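PDB 3W5M: alpha-L-rhamnosidase from Streptomyces avermitilis, which hydrolyses terminal non-reducing alpha-L-rhamnose residues from alpha-L-rhamnosides, including citrus flavonoids and gum arabic. Local coordinates for residues V523-A528 and R571-T576. Sequence-based numbering, arbitrary orientation. Where two conformers were deposited one is given.
Sequences VRLRHA and RYVEVT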
loop_
_atom_site.group_PDB
_atom_site.type_symbol
_atom_site.label_atom_id
_atom_site.label_comp_id
_atom_site.label_asym_id
_atom_site.label_seq_id
_atom_site.Cartn_x
_atom_site.Cartn_y
_atom_site.Cartn_z
ATOM N N VAL A 523 -0.399 25.826 -11.754
ATOM C CA VAL A 523 0.110 25.647 -10.390
ATOM C C VAL A 523 0.755 24.277 -10.313
ATOM O O VAL A 523 0.174 23.304 -10.762
ATOM C CB VAL A 523 -0.999 25.729 -9.337
ATOM C CG1 VAL A 523 -0.413 25.636 -7.928
ATOM C CG2 VAL A 523 -1.757 27.034 -9.491
ATOM N N ARG A 524 1.940 24.242 -9.733
ATOM C CA ARG A 524 2.661 22.997 -9.518
ATOM C C ARG A 524 2.753 22.685 -8.026
ATOM O O ARG A 524 2.995 23.565 -7.208
ATOM C CB ARG A 524 4.048 23.072 -10.139
ATOM C CG ARG A 524 4.026 22.825 -11.625
ATOM C CD ARG A 524 5.375 23.060 -12.273
ATOM N NE ARG A 524 5.157 23.395 -13.676
ATOM C CZ ARG A 524 4.765 24.596 -14.092
ATOM N NH1 ARG A 524 4.571 25.574 -13.210
ATOM N NH2 ARG A 524 4.581 24.821 -15.383
ATOM N N LEU A 525 2.538 21.415 -7.673
ATOM C CA LEU A 525 2.553 20.982 -6.274
ATOM C C LEU A 525 3.543 19.862 -6.180
ATOM O O LEU A 525 3.292 18.792 -6.718
ATOM C CB LEU A 525 1.191 20.425 -5.841
ATOM C CG LEU A 525 -0.026 21.315 -6.135
ATOM C CD1 LEU A 525 -1.324 20.593 -5.800
ATOM C CD2 LEU A 525 0.096 22.627 -5.369
ATOM N N ARG A 526 4.635 20.096 -5.475
ATOM C CA ARG A 526 5.599 19.038 -5.167
ATOM C C ARG A 526 5.415 18.591 -3.717
ATOM O O ARG A 526 4.970 19.357 -2.864
ATOM C CB ARG A 526 7.031 19.482 -5.438
ATOM C CG ARG A 526 7.336 19.691 -6.921
ATOM C CD ARG A 526 8.821 19.664 -7.242
ATOM N NE ARG A 526 9.575 20.651 -6.467
ATOM C CZ ARG A 526 10.786 20.447 -5.950
ATOM N NH1 ARG A 526 11.412 19.288 -6.131
ATOM N NH2 ARG A 526 11.366 21.409 -5.240
ATOM N N HIS A 527 5.741 17.328 -3.439
ATOM C CA HIS A 527 5.433 16.741 -2.163
ATOM C C HIS A 527 6.697 16.159 -1.557
ATOM O O HIS A 527 7.464 15.488 -2.251
ATOM C CB HIS A 527 4.357 15.643 -2.316
ATOM C CG HIS A 527 3.072 16.138 -2.899
ATOM N ND1 HIS A 527 2.910 16.355 -4.249
ATOM C CD2 HIS A 527 1.878 16.414 -2.328
ATOM C CE1 HIS A 527 1.684 16.791 -4.480
ATOM N NE2 HIS A 527 1.040 16.843 -3.331
ATOM N N ALA A 528 6.910 16.447 -0.275
ATOM C CA ALA A 528 8.144 16.023 0.426
ATOM C C ALA A 528 7.882 15.562 1.822
ATOM O O ALA A 528 6.991 16.061 2.506
ATOM C CB ALA A 528 9.174 17.155 0.460
ATOM N N ARG A 571 4.742 15.292 4.195
ATOM C CA ARG A 571 4.270 16.206 5.234
ATOM C C ARG A 571 4.191 17.639 4.685
ATOM O O ARG A 571 3.399 18.468 5.160
ATOM C CB ARG A 571 5.232 16.169 6.423
ATOM C CG ARG A 571 4.918 17.265 7.447
ATOM C CD ARG A 571 5.667 17.094 8.767
ATOM N NE ARG A 571 5.557 18.314 9.562
ATOM C CZ ARG A 571 6.014 18.455 10.805
ATOM N NH1 ARG A 571 6.637 17.447 11.409
ATOM N NH2 ARG A 571 5.874 19.620 11.437
ATOM N N TYR A 572 5.014 17.929 3.693
ATOM C CA TYR A 572 5.109 19.304 3.163
ATOM C C TYR A 572 4.716 19.340 1.697
ATOM O O TYR A 572 5.048 18.422 0.935
ATOM C CB TYR A 572 6.530 19.823 3.322
ATOM C CG TYR A 572 7.064 19.702 4.741
ATOM C CD1 TYR A 572 6.823 20.697 5.676
ATOM C CD2 TYR A 572 7.825 18.586 5.136
ATOM C CE1 TYR A 572 7.294 20.587 6.975
ATOM C CE2 TYR A 572 8.299 18.466 6.430
ATOM C CZ TYR A 572 8.036 19.476 7.337
ATOM O OH TYR A 572 8.512 19.374 8.620
ATOM N N VAL A 573 4.020 20.414 1.317
ATOM C CA VAL A 573 3.650 20.673 -0.077
ATOM C C VAL A 573 4.272 22.002 -0.517
ATOM O O VAL A 573 4.014 23.041 0.103
ATOM C CB VAL A 573 2.127 20.720 -0.250
ATOM C CG1 VAL A 573 1.761 20.871 -1.733
ATOM C CG2 VAL A 573 1.506 19.457 0.332
ATOM N N GLU A 574 5.079 21.947 -1.573
ATOM C CA GLU A 574 5.640 23.129 -2.231
ATOM C C GLU A 574 4.755 23.566 -3.395
ATOM O O GLU A 574 4.462 22.786 -4.295
ATOM C CB GLU A 574 7.012 22.816 -2.768
ATOM C CG GLU A 574 7.675 23.977 -3.499
ATOM C CD GLU A 574 8.758 23.502 -4.461
ATOM O OE1 GLU A 574 8.452 23.099 -5.629
ATOM O OE2 GLU A 574 9.934 23.554 -4.066
ATOM N N VAL A 575 4.358 24.823 -3.369
ATOM C CA VAL A 575 3.366 25.363 -4.306
ATOM C C VAL A 575 4.113 26.435 -5.104
ATOM O O VAL A 575 4.644 27.382 -4.506
ATOM C CB VAL A 575 2.186 25.991 -3.531
ATOM C CG1 VAL A 575 1.130 26.552 -4.473
ATOM C CG2 VAL A 575 1.554 24.963 -2.601
ATOM N N THR A 576 4.223 26.250 -6.428
ATOM C CA THR A 576 4.759 27.283 -7.320
ATOM C C THR A 576 3.714 27.647 -8.391
ATOM O O THR A 576 2.859 26.831 -8.735
ATOM C CB THR A 576 6.065 26.853 -7.975
ATOM O OG1 THR A 576 5.838 25.675 -8.735
ATOM C CG2 THR A 576 7.148 26.557 -6.913
#
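Arg526 and Glu574 face each other as an antiparallel hydrogen-bonded pair, their side chains joined by a side-on salt bridge. Arg526 NE meets Glu574 OE1 at 2.8 Å, nearly in the guanidinium plane but above the carboxylate plane; Arg526 NH2 reaches Glu574 OE2, also at 2.8 Å, on its syn side but tilted out of the carboxylate plane. The two planes stand 48° apart, a twisted rather than flat bidentate grip. A bend at chi3 (-56°) brings the NE edge of the guanidinium alongside the extended glutamate. The opposite face is tightly packed and apolar: Leu525 CD2 lies 3.9 Å from Val575 CG2, Val523 CG1 touches Val575 CG1, and Val573 CG2 meets CD2 of the buried His527, whose ND1 is bonded to Ala547 O. On the salt-bridge face the Arg524 end is looser: the exposed Arg524 touches Thr576 OG1 through its CB (3.5 Å). At the other end Ala528 O accepts from both Arg571 N (2.9 Å) and Tyr572 N (3.0 Å), a classic beta bulge, where Arg571 NE forms a salt bridge with Asp502. With an alanine in place of Arg526, the buried Glu574 carboxylate would probably lose its charged mate. The pairing thus probably keeps Glu574 ionised within this concanavalin-like beta-sandwich domain.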